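Long-range contact in 402AA LONG hypothetical molybdopterin biosynthesis MOEA protein (Pyrococcus horikoshii, PDB 1UZ5), which probably catalyses the insertion of molybdate into adenylyl-molybdopterin, releasing AMP, a magnesium-dependent step of molybdenum cofactor biosynthesis: residues 51-63 against 100-114. Numbering follows the deposited sequence.
Sequences FDRATVDGYAVRA and YISTGAMLPGNADAV. With SO4 (sulfate ion), chain B.
Two nitrogens of the Arg53 guanidinium converge on a single carbonyl oxygen, Gly104 O: NE at 3.0 Å and NH2 at 3.2 Å. The oxygen lies within about 10° of the guanidinium plane, and the two donors reach it from opposite faces of its carbonyl plane. Arg53 CG is tucked between its own N and C (chi1 66°), and the bend at chi3 brings the guanidinium to Gly104. With an alanine in its place both donors to Gly104 O are gone, and the turn from Ser102 to Ala105 would probably be held less firmly against residues 53-54. That type II turn is also held by its backbone, Gly104 N donating to Ala54 O (2.7 Å). Beside it, Asp57 OD1 accepts from Thr103 N at 2.7 Å, nearly along the C-O axis, and from Thr103 OG1 above the carboxylate plane. At the sheet, the edge of Tyr100 meets the face of Tyr59 with ring planes 76° apart, an edge-to-face stack. Val61 faces both Asp112 and Ala113, a classic beta bulge, and Ala63 N donates to the syn lone pair of Asp112 OD1 at 2.7 Å. Strand 58-61 pairs antiparallel with 97-101 and 113-116; because 97-101 runs parallel to 75-83, this MoeA N-terminal sheet is mixed.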
ATOM      1  N   PHE A  51      23.005   1.176  21.478  1.00 24.65           N
ATOM      2  CA  PHE A  51      23.908   1.041  22.619  1.00 26.77           C
ATOM      3  C   PHE A  51      23.058   0.785  23.857  1.00 29.24           C
ATOM      4  O   PHE A  51      21.850   1.032  23.840  1.00 25.17           O
ATOM      5  CB  PHE A  51      24.720   2.325  22.829  1.00 24.18           C
ATOM      6  CG  PHE A  51      23.872   3.570  22.952  1.00 27.50           C
ATOM      7  CD1 PHE A  51      23.557   4.331  21.823  1.00 22.52           C
ATOM      8  CD2 PHE A  51      23.359   3.962  24.187  1.00 21.15           C
ATOM      9  CE1 PHE A  51      22.740   5.463  21.922  1.00 22.00           C
ATOM     10  CE2 PHE A  51      22.541   5.092  24.302  1.00 25.02           C
ATOM     11  CZ  PHE A  51      22.228   5.846  23.160  1.00 21.91           C
ATOM     12  N   ASP A  52      23.675   0.285  24.924  1.00 25.12           N
ATOM     13  CA  ASP A  52      22.935   0.037  26.163  1.00 22.44           C
ATOM     14  C   ASP A  52      22.582   1.401  26.731  1.00 19.96           C
ATOM     15  O   ASP A  52      23.460   2.235  26.930  1.00 19.43           O
ATOM     16  CB  ASP A  52      23.803  -0.721  27.179  1.00 27.39           C
ATOM     17  CG  ASP A  52      24.183  -2.108  26.705  1.00 29.67           C
ATOM     18  OD1 ASP A  52      25.161  -2.668  27.243  1.00 31.20           O
ATOM     19  OD2 ASP A  52      23.506  -2.644  25.802  1.00 29.60           O
ATOM     20  N   ARG A  53      21.303   1.650  26.986  1.00 20.30           N
ATOM     21  CA  ARG A  53      20.932   2.942  27.529  1.00 19.00           C
ATOM     22  C   ARG A  53      20.178   2.850  28.843  1.00 21.49           C
ATOM     23  O   ARG A  53      19.440   1.895  29.091  1.00 25.84           O
ATOM     24  CB  ARG A  53      20.135   3.750  26.484  1.00 28.32           C
ATOM     25  CG  ARG A  53      18.786   3.205  26.095  1.00 34.39           C
ATOM     26  CD  ARG A  53      18.238   3.898  24.826  1.00 48.17           C
ATOM     27  NE  ARG A  53      18.389   5.357  24.827  1.00 39.50           N
ATOM     28  CZ  ARG A  53      17.807   6.180  23.953  1.00 51.42           C
ATOM     29  NH1 ARG A  53      17.020   5.701  22.996  1.00 44.30           N
ATOM     30  NH2 ARG A  53      18.010   7.488  24.028  1.00 39.05           N
ATOM     31  N   ALA A  54      20.402   3.837  29.703  1.00 23.94           N
ATOM     32  CA  ALA A  54      19.735   3.882  30.993  1.00 20.37           C
ATOM     33  C   ALA A  54      18.253   4.135  30.742  1.00 32.63           C
ATOM     34  O   ALA A  54      17.894   4.865  29.817  1.00 26.75           O
ATOM     35  CB  ALA A  54      20.307   5.000  31.842  1.00 17.97           C
ATOM     36  N   THR A  55      17.401   3.530  31.561  1.00 20.60           N
ATOM     37  CA  THR A  55      15.961   3.709  31.421  1.00 27.11           C
ATOM     38  C   THR A  55      15.427   4.612  32.525  1.00 26.45           C
ATOM     39  O   THR A  55      14.241   4.921  32.566  1.00 28.59           O
ATOM     40  CB  THR A  55      15.224   2.361  31.473  1.00 37.44           C
ATOM     41  OG1 THR A  55      15.489   1.714  32.724  1.00 30.99           O
ATOM     42  CG2 THR A  55      15.688   1.463  30.335  1.00 28.85           C
ATOM     43  N   VAL A  56      16.315   5.032  33.421  1.00 27.12           N
ATOM     44  CA  VAL A  56      15.944   5.912  34.524  1.00 28.33           C
ATOM     45  C   VAL A  56      17.145   6.777  34.894  1.00 28.19           C
ATOM     46  O   VAL A  56      18.273   6.462  34.512  1.00 25.16           O
ATOM     47  CB  VAL A  56      15.545   5.106  35.788  1.00 30.17           C
ATOM     48  CG1 VAL A  56      14.395   4.161  35.477  1.00 41.96           C
ATOM     49  CG2 VAL A  56      16.743   4.326  36.304  1.00 36.76           C
ATOM     50  N   ASP A  57      16.904   7.870  35.618  1.00 24.37           N
ATOM     51  CA  ASP A  57      17.998   8.723  36.071  1.00 26.16           C
ATOM     52  C   ASP A  57      18.545   8.012  37.304  1.00 28.81           C
ATOM     53  O   ASP A  57      17.779   7.559  38.147  1.00 26.20           O
ATOM     54  CB  ASP A  57      17.510  10.110  36.507  1.00 26.86           C
ATOM     55  CG  ASP A  57      16.990  10.952  35.357  1.00 33.76           C
ATOM     56  OD1 ASP A  57      17.480  10.801  34.219  1.00 37.01           O
ATOM     57  OD2 ASP A  57      16.099  11.787  35.608  1.00 40.74           O
ATOM     58  N   GLY A  58      19.861   7.910  37.416  1.00 26.72           N
ATOM     59  CA  GLY A  58      20.416   7.249  38.579  1.00 23.28           C
ATOM     60  C   GLY A  58      21.901   7.010  38.473  1.00 24.03           C
ATOM     61  O   GLY A  58      22.638   7.838  37.940  1.00 22.19           O
ATOM     62  N   TYR A  59      22.346   5.864  38.970  1.00 21.09           N
ATOM     63  CA  TYR A  59      23.761   5.560  38.936  1.00 26.32           C
ATOM     64  C   TYR A  59      24.100   4.255  38.252  1.00 21.86           C
ATOM     65  O   TYR A  59      23.583   3.193  38.613  1.00 23.08           O
ATOM     66  CB  TYR A  59      24.324   5.567  40.358  1.00 27.76           C
ATOM     67  CG  TYR A  59      24.201   6.917  41.014  1.00 28.68           C
ATOM     68  CD1 TYR A  59      23.011   7.320  41.625  1.00 27.53           C
ATOM     69  CD2 TYR A  59      25.254   7.824  40.959  1.00 30.02           C
ATOM     70  CE1 TYR A  59      22.878   8.601  42.163  1.00 25.03           C
ATOM     71  CE2 TYR A  59      25.132   9.096  41.486  1.00 26.90           C
ATOM     72  CZ  TYR A  59      23.947   9.482  42.085  1.00 32.53           C
ATOM     73  OH  TYR A  59      23.852  10.757  42.596  1.00 36.33           O
ATOM     74  N   ALA A  60      24.976   4.354  37.257  1.00 21.30           N
ATOM     75  CA  ALA A  60      25.439   3.205  36.503  1.00 22.90           C
ATOM     76  C   ALA A  60      26.454   2.518  37.395  1.00 23.10           C
ATOM     77  O   ALA A  60      27.345   3.171  37.940  1.00 21.23           O
ATOM     78  CB  ALA A  60      26.109   3.653  35.206  1.00 14.91           C
ATOM     79  N   VAL A  61      26.327   1.205  37.531  1.00 21.69           N
ATOM     80  CA  VAL A  61      27.237   0.440  38.374  1.00 24.63           C
ATOM     81  C   VAL A  61      27.558  -0.908  37.755  1.00 18.78           C
ATOM     82  O   VAL A  61      26.948  -1.315  36.771  1.00 21.98           O
ATOM     83  CB  VAL A  61      26.607   0.133  39.758  1.00 24.37           C
ATOM     84  CG1 VAL A  61      26.135   1.411  40.426  1.00 20.36           C
ATOM     85  CG2 VAL A  61      25.437  -0.850  39.588  1.00 23.07           C
ATOM     86  N   ARG A  62      28.540  -1.582  38.337  1.00 21.99           N
ATOM     87  CA  ARG A  62      28.892  -2.933  37.925  1.00 24.69           C
ATOM     88  C   ARG A  62      28.044  -3.698  38.946  1.00 23.62           C
ATOM     89  O   ARG A  62      28.311  -3.633  40.143  1.00 25.94           O
ATOM     90  CB  ARG A  62      30.382  -3.179  38.153  1.00 26.29           C
ATOM     91  CG  ARG A  62      31.261  -2.294  37.299  1.00 28.35           C
ATOM     92  CD  ARG A  62      32.700  -2.245  37.783  1.00 39.85           C
ATOM     93  NE  ARG A  62      33.256  -3.569  38.031  1.00 39.33           N
ATOM     94  CZ  ARG A  62      34.494  -3.930  37.707  1.00 55.46           C
ATOM     95  NH1 ARG A  62      35.311  -3.065  37.115  1.00 46.55           N
ATOM     96  NH2 ARG A  62      34.917  -5.156  37.976  1.00 44.06           N
ATOM     97  N   ALA A  63      27.004  -4.383  38.486  1.00 19.33           N
ATOM     98  CA  ALA A  63      26.100  -5.101  39.393  1.00 24.45           C
ATOM     99  C   ALA A  63      26.799  -5.937  40.472  1.00 32.09           C
ATOM    100  O   ALA A  63      26.389  -5.932  41.634  1.00 29.49           O
ATOM    101  CB  ALA A  63      25.149  -5.974  38.589  1.00 22.31           C
ATOM    102  N   TYR A 100      26.991   8.919  37.637  1.00 15.51           N
ATOM    103  CA  TYR A 100      25.633   9.414  37.541  1.00 19.96           C
ATOM    104  C   TYR A 100      25.280   9.272  36.058  1.00 17.03           C
ATOM    105  O   TYR A 100      26.134   9.456  35.189  1.00 20.57           O
ATOM    106  CB  TYR A 100      25.530  10.889  37.923  1.00 23.13           C
ATOM    107  CG  TYR A 100      24.134  11.404  37.682  1.00 31.38           C
ATOM    108  CD1 TYR A 100      23.082  11.015  38.506  1.00 29.44           C
ATOM    109  CD2 TYR A 100      23.841  12.180  36.560  1.00 25.67           C
ATOM    110  CE1 TYR A 100      21.771  11.373  38.220  1.00 27.65           C
ATOM    111  CE2 TYR A 100      22.527  12.547  36.263  1.00 30.06           C
ATOM    112  CZ  TYR A 100      21.500  12.136  37.095  1.00 37.38           C
ATOM    113  OH  TYR A 100      20.198  12.464  36.796  1.00 37.12           O
ATOM    114  N   ILE A 101      24.033   8.939  35.765  1.00 20.14           N
ATOM    115  CA  ILE A 101      23.623   8.796  34.377  1.00 20.05           C
ATOM    116  C   ILE A 101      22.159   9.187  34.256  1.00 24.58           C
ATOM    117  O   ILE A 101      21.364   8.895  35.143  1.00 24.68           O
ATOM    118  CB  ILE A 101      23.824   7.338  33.884  1.00 20.83           C
ATOM    119  CG1 ILE A 101      23.536   7.242  32.386  1.00 22.28           C
ATOM    120  CG2 ILE A 101      22.906   6.384  34.656  1.00 23.84           C
ATOM    121  CD1 ILE A 101      24.017   5.942  31.767  1.00 17.36           C
ATOM    122  N   SER A 102      21.806   9.874  33.174  1.00 24.77           N
ATOM    123  CA  SER A 102      20.419  10.277  32.984  1.00 28.01           C
ATOM    124  C   SER A 102      19.716   9.322  32.030  1.00 23.70           C
ATOM    125  O   SER A 102      20.356   8.610  31.250  1.00 22.97           O
ATOM    126  CB  SER A 102      20.340  11.717  32.462  1.00 34.89           C
ATOM    127  OG  SER A 102      21.060  11.866  31.261  1.00 33.49           O
ATOM    128  N   THR A 103      18.391   9.296  32.107  1.00 25.63           N
ATOM    129  CA  THR A 103      17.600   8.422  31.258  1.00 25.45           C
ATOM    130  C   THR A 103      17.992   8.587  29.796  1.00 27.58           C
ATOM    131  O   THR A 103      18.191   9.705  29.327  1.00 29.68           O
ATOM    132  CB  THR A 103      16.099   8.727  31.403  1.00 27.36           C
ATOM    133  OG1 THR A 103      15.724   8.616  32.780  1.00 33.86           O
ATOM    134  CG2 THR A 103      15.273   7.751  30.583  1.00 27.88           C
ATOM    135  N   GLY A 104      18.114   7.464  29.090  1.00 27.98           N
ATOM    136  CA  GLY A 104      18.454   7.491  27.676  1.00 21.92           C
ATOM    137  C   GLY A 104      19.936   7.536  27.352  1.00 25.31           C
ATOM    138  O   GLY A 104      20.340   7.228  26.228  1.00 24.77           O
ATOM    139  N   ALA A 105      20.748   7.909  28.333  1.00 20.93           N
ATOM    140  CA  ALA A 105      22.191   8.014  28.128  1.00 19.40           C
ATOM    141  C   ALA A 105      22.892   6.652  28.048  1.00 19.22           C
ATOM    142  O   ALA A 105      22.387   5.647  28.555  1.00 22.30           O
ATOM    143  CB  ALA A 105      22.798   8.868  29.233  1.00 19.35           C
ATOM    144  N   MET A 106      24.058   6.635  27.410  1.00 15.23           N
ATOM    145  CA  MET A 106      24.839   5.415  27.230  1.00 16.19           C
ATOM    146  C   MET A 106      25.640   5.022  28.477  1.00 24.29           C
ATOM    147  O   MET A 106      26.321   5.852  29.068  1.00 18.82           O
ATOM    148  CB  MET A 106      25.799   5.598  26.060  1.00 17.51           C
ATOM    149  CG  MET A 106      26.619   4.375  25.713  1.00 16.38           C
ATOM    150  SD  MET A 106      27.531   4.630  24.180  1.00 25.11           S
ATOM    151  CE  MET A 106      28.825   3.343  24.303  1.00 25.60           C
ATOM    152  N   LEU A 107      25.573   3.755  28.871  1.00 19.88           N
ATOM    153  CA  LEU A 107      26.327   3.324  30.047  1.00 20.37           C
ATOM    154  C   LEU A 107      27.820   3.359  29.795  1.00 16.36           C
ATOM    155  O   LEU A 107      28.289   3.005  28.717  1.00 23.28           O
ATOM    156  CB  LEU A 107      25.941   1.900  30.467  1.00 15.07           C
ATOM    157  CG  LEU A 107      24.700   1.722  31.352  1.00 30.40           C
ATOM    158  CD1 LEU A 107      23.455   2.274  30.673  1.00 25.84           C
ATOM    159  CD2 LEU A 107      24.532   0.239  31.656  1.00 32.56           C
ATOM    160  N   PRO A 108      28.594   3.778  30.803  1.00 21.18           N
ATOM    161  CA  PRO A 108      30.050   3.831  30.647  1.00 14.31           C
ATOM    162  C   PRO A 108      30.599   2.400  30.648  1.00 17.50           C
ATOM    163  O   PRO A 108      29.873   1.450  30.967  1.00 18.07           O
ATOM    164  CB  PRO A 108      30.494   4.644  31.860  1.00 20.81           C
ATOM    165  CG  PRO A 108      29.485   4.264  32.905  1.00 22.40           C
ATOM    166  CD  PRO A 108      28.174   4.230  32.143  1.00 18.21           C
ATOM    167  N   GLY A 109      31.866   2.244  30.282  1.00 14.93           N
ATOM    168  CA  GLY A 109      32.469   0.920  30.241  1.00 26.12           C
ATOM    169  C   GLY A 109      32.320   0.135  31.538  1.00 20.63           C
ATOM    170  O   GLY A 109      32.378   0.708  32.627  1.00 20.93           O
ATOM    171  N   ASN A 110      32.121  -1.174  31.405  1.00 21.76           N
ATOM    172  CA  ASN A 110      31.954  -2.106  32.530  1.00 26.33           C
ATOM    173  C   ASN A 110      30.644  -1.998  33.301  1.00 25.87           C
ATOM    174  O   ASN A 110      30.340  -2.870  34.115  1.00 30.79           O
ATOM    175  CB  ASN A 110      33.120  -1.997  33.529  1.00 22.22           C
ATOM    176  CG  ASN A 110      34.452  -2.339  32.904  1.00 24.13           C
ATOM    177  OD1 ASN A 110      34.523  -3.173  32.010  1.00 26.70           O
ATOM    178  ND2 ASN A 110      35.517  -1.702  33.376  1.00 28.01           N
ATOM    179  N   ALA A 111      29.864  -0.947  33.073  1.00 23.21           N
ATOM    180  CA  ALA A 111      28.596  -0.833  33.791  1.00 21.06           C
ATOM    181  C   ALA A 111      27.582  -1.783  33.164  1.00 26.98           C
ATOM    182  O   ALA A 111      27.579  -1.969  31.949  1.00 21.15           O
ATOM    183  CB  ALA A 111      28.071   0.600  33.736  1.00 17.91           C
ATOM    184  N   ASP A 112      26.723  -2.387  33.983  1.00 18.84           N
ATOM    185  CA  ASP A 112      25.711  -3.292  33.448  1.00 20.72           C
ATOM    186  C   ASP A 112      24.360  -3.116  34.123  1.00 19.97           C
ATOM    187  O   ASP A 112      23.434  -3.889  33.893  1.00 25.88           O
ATOM    188  CB  ASP A 112      26.168  -4.750  33.548  1.00 25.54           C
ATOM    189  CG  ASP A 112      26.447  -5.188  34.978  1.00 32.20           C
ATOM    190  OD1 ASP A 112      26.139  -4.425  35.915  1.00 28.93           O
ATOM    191  OD2 ASP A 112      26.970  -6.307  35.159  1.00 28.40           O
ATOM    192  N   ALA A 113      24.253  -2.091  34.960  1.00 22.71           N
ATOM    193  CA  ALA A 113      23.002  -1.793  35.637  1.00 21.30           C
ATOM    194  C   ALA A 113      22.961  -0.332  36.043  1.00 17.33           C
ATOM    195  O   ALA A 113      24.000   0.311  36.189  1.00 21.91           O
ATOM    196  CB  ALA A 113      22.837  -2.678  36.875  1.00 24.72           C
ATOM    197  N   VAL A 114      21.749   0.188  36.206  1.00 21.41           N
ATOM    198  CA  VAL A 114      21.558   1.557  36.648  1.00 23.30           C
ATOM    199  C   VAL A 114      20.584   1.518  37.817  1.00 25.68           C
ATOM    200  O   VAL A 114      19.481   0.987  37.700  1.00 23.44           O
ATOM    201  CB  VAL A 114      20.959   2.467  35.546  1.00 18.33           C
ATOM    202  CG1 VAL A 114      20.772   3.880  36.105  1.00 16.41           C
ATOM    203  CG2 VAL A 114      21.883   2.506  34.330  1.00 19.01           C
TER
HETATM  204  S   SO4 B1403      20.247  15.220  29.940  1.00 62.31           S
HETATM  205  O1  SO4 B1403      19.816  15.063  31.500  1.00 69.78           O
HETATM  206  O2  SO4 B1403      18.999  15.174  29.203  1.00 71.30           O
HETATM  207  O3  SO4 B1403      20.902  16.336  29.767  1.00 69.91           O
HETATM  208  O4  SO4 B1403      20.989  14.017  29.680  1.00 46.12           O
HETATM  209  O   HOH W   1      26.749  -1.387  28.680  1.00 52.29           O